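Side-chain contact in glyoxalase family protein (PDB 1ZSW), which is of unknown function but binds zinc and belongs to the glyoxalase/bleomycin resistance/dioxygenase superfamily: residues N50-R55 with H176-M181. Sequence-based numbering, arbitrary orientation.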
loop_
_atom_site.group_PDB
_atom_site.type_symbol
_atom_site.label_atom_id
_atom_site.label_comp_id
_atom_site.label_asym_id
_atom_site.label_seq_id
_atom_site.Cartn_x
_atom_site.Cartn_y
_atom_site.Cartn_z
ATOM N N ASN A 50 15.287 1.583 9.643
ATOM C CA ASN A 50 16.036 2.433 10.588
ATOM C C ASN A 50 15.540 3.870 10.670
ATOM O O ASN A 50 15.415 4.411 11.765
ATOM C CB ASN A 50 17.538 2.351 10.317
ATOM C CG ASN A 50 18.061 0.937 10.506
ATOM O OD1 ASN A 50 18.691 0.371 9.623
ATOM N ND2 ASN A 50 17.727 0.337 11.646
ATOM N N VAL A 51 15.215 4.475 9.530
ATOM C CA VAL A 51 14.805 5.892 9.552
ATOM C C VAL A 51 13.326 5.995 9.872
ATOM O O VAL A 51 12.914 6.699 10.789
ATOM C CB VAL A 51 15.172 6.628 8.248
ATOM C CG1 VAL A 51 14.707 8.104 8.291
ATOM C CG2 VAL A 51 16.699 6.523 7.970
ATOM N N LEU A 52 12.493 5.260 9.137
ATOM C CA LEU A 52 11.049 5.330 9.371
ATOM C C LEU A 52 10.528 4.491 10.556
ATOM O O LEU A 52 9.380 4.637 11.010
ATOM C CB LEU A 52 10.309 4.925 8.075
ATOM C CG LEU A 52 10.397 5.879 6.902
ATOM C CD1 LEU A 52 9.161 5.534 6.027
ATOM C CD2 LEU A 52 10.360 7.334 7.365
ATOM N N GLY A 53 11.391 3.593 11.042
ATOM C CA GLY A 53 11.074 2.843 12.246
ATOM C C GLY A 53 10.119 1.675 12.082
ATOM O O GLY A 53 9.586 1.195 13.075
ATOM N N LEU A 54 9.815 1.292 10.829
ATOM C CA LEU A 54 8.855 0.218 10.566
ATOM C C LEU A 54 9.566 -1.107 10.835
ATOM O O LEU A 54 10.805 -1.164 10.786
ATOM C CB LEU A 54 8.376 0.218 9.108
ATOM C CG LEU A 54 7.709 1.533 8.695
ATOM C CD1 LEU A 54 7.419 1.410 7.205
ATOM C CD2 LEU A 54 6.422 1.759 9.406
ATOM N N ARG A 55 8.768 -2.142 11.110
ATOM C CA ARG A 55 9.357 -3.490 11.235
ATOM C C ARG A 55 9.543 -4.131 9.877
ATOM O O ARG A 55 8.635 -4.056 9.056
ATOM C CB ARG A 55 8.431 -4.395 12.031
ATOM C CG ARG A 55 9.100 -5.789 12.335
ATOM C CD ARG A 55 8.201 -6.594 13.251
ATOM N NE ARG A 55 9.021 -7.716 13.746
ATOM C CZ ARG A 55 8.600 -8.675 14.558
ATOM N NH1 ARG A 55 7.359 -8.693 15.008
ATOM N NH2 ARG A 55 9.468 -9.605 14.938
ATOM N N HIS A 176 4.742 8.201 18.388
ATOM C CA HIS A 176 4.990 8.906 17.121
ATOM C C HIS A 176 5.149 7.955 15.939
ATOM O O HIS A 176 5.419 8.393 14.828
ATOM C CB HIS A 176 6.231 9.780 17.196
ATOM C CG HIS A 176 6.148 10.837 18.252
ATOM N ND1 HIS A 176 5.003 11.572 18.480
ATOM C CD2 HIS A 176 7.057 11.257 19.166
ATOM C CE1 HIS A 176 5.211 12.405 19.493
ATOM N NE2 HIS A 176 6.458 12.246 19.907
ATOM N N GLN A 177 5.033 6.660 16.188
ATOM C CA GLN A 177 5.275 5.704 15.100
ATOM C C GLN A 177 4.230 5.881 14.018
ATOM O O GLN A 177 3.049 6.162 14.297
ATOM C CB GLN A 177 5.197 4.251 15.591
ATOM C CG GLN A 177 6.504 3.812 16.244
ATOM C CD GLN A 177 6.489 2.365 16.716
ATOM O OE1 GLN A 177 5.865 1.494 16.106
ATOM N NE2 GLN A 177 7.182 2.105 17.832
ATOM N N ILE A 178 4.688 5.608 12.811
ATOM C CA ILE A 178 3.777 5.421 11.682
ATOM C C ILE A 178 2.768 4.340 12.043
ATOM O O ILE A 178 3.160 3.235 12.483
ATOM C CB ILE A 178 4.568 5.060 10.411
ATOM C CG1 ILE A 178 5.302 6.322 9.901
ATOM C CG2 ILE A 178 3.594 4.588 9.322
ATOM C CD1 ILE A 178 6.472 6.029 9.050
ATOM N N GLN A 179 1.479 4.625 11.857
ATOM C CA GLN A 179 0.424 3.667 12.224
ATOM C C GLN A 179 0.126 2.681 11.114
ATOM O O GLN A 179 0.036 1.461 11.349
ATOM C CB GLN A 179 -0.850 4.367 12.670
ATOM C CG GLN A 179 -0.588 5.302 13.850
ATOM C CD GLN A 179 -1.706 6.246 14.015
ATOM O OE1 GLN A 179 -1.643 7.374 13.534
ATOM N NE2 GLN A 179 -2.771 5.781 14.638
ATOM N N GLY A 180 -0.006 3.207 9.899
ATOM C CA GLY A 180 -0.273 2.397 8.719
ATOM C C GLY A 180 -0.665 3.390 7.642
ATOM O O GLY A 180 -0.439 4.608 7.798
ATOM N N MET A 181 -1.261 2.869 6.578
ATOM C CA MET A 181 -1.568 3.679 5.391
ATOM C C MET A 181 -2.761 4.553 5.601
ATOM O O MET A 181 -3.769 4.127 6.152
ATOM C CB MET A 181 -1.852 2.764 4.180
ATOM C CG MET A 181 -0.599 1.971 3.838
ATOM S SD MET A 181 -0.988 0.587 2.683
ATOM C CE MET A 181 -1.301 1.612 1.297
HETATM O O HOH W 1 7.305 4.452 12.810
HETATM O O HOH W 2 6.864 1.733 13.463
#
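Ile178 meets Leu52 and Leu54 in a purely aliphatic contact with no ring to stack, and the carboxamide of Gln177 borders it, reaching Gly53 through water. That water donates to Gln177 OE1 and to Gly53 O. OE1 also accepts a bond from Trp167 N, while NE2 bonds to Val172 O, so both ends of the amide are held and its rotation is fixed. The setting is the vicinal oxygen chelate (VOC) fold. Residues 50-55 turn from helix 41-51 into strand 55-62. Residues 176-181 lead into strand 180-188 of the other sheet. Gly53 takes a positive phi where the chain leaves helical geometry.

Ile178 points toward the turn and splits its two branches between the leucines. CG1 sits beside its own backbone N, anti to the carbonyl carbon (chi1 -73°), and carries CD1 to Leu52. Ile178 CD1 lies 3.8 Å from Leu52 O and 4.1 Å from Leu52 CD1. The other branch turns to Leu54, whose CD2 methyl reaches across to the isoleucine: Leu54 CD2 is 3.9 Å from Ile178 CB and 4.0 Å from Ile178 CG2. Both leucines run at a slant to the isoleucine. On the helix 112-124 side, Leu52 also touches Trp118 and Phe122.

All three touching residues are buried. The contact is not part of the zinc site: the side chain of the ligand His33 is about 11 Å from that of Leu54. No direct hydrogen bond joins the segments. Instead, a second water accepts from Ile178 N at 2.9 Å and donates to Leu52 O at 2.8 Å.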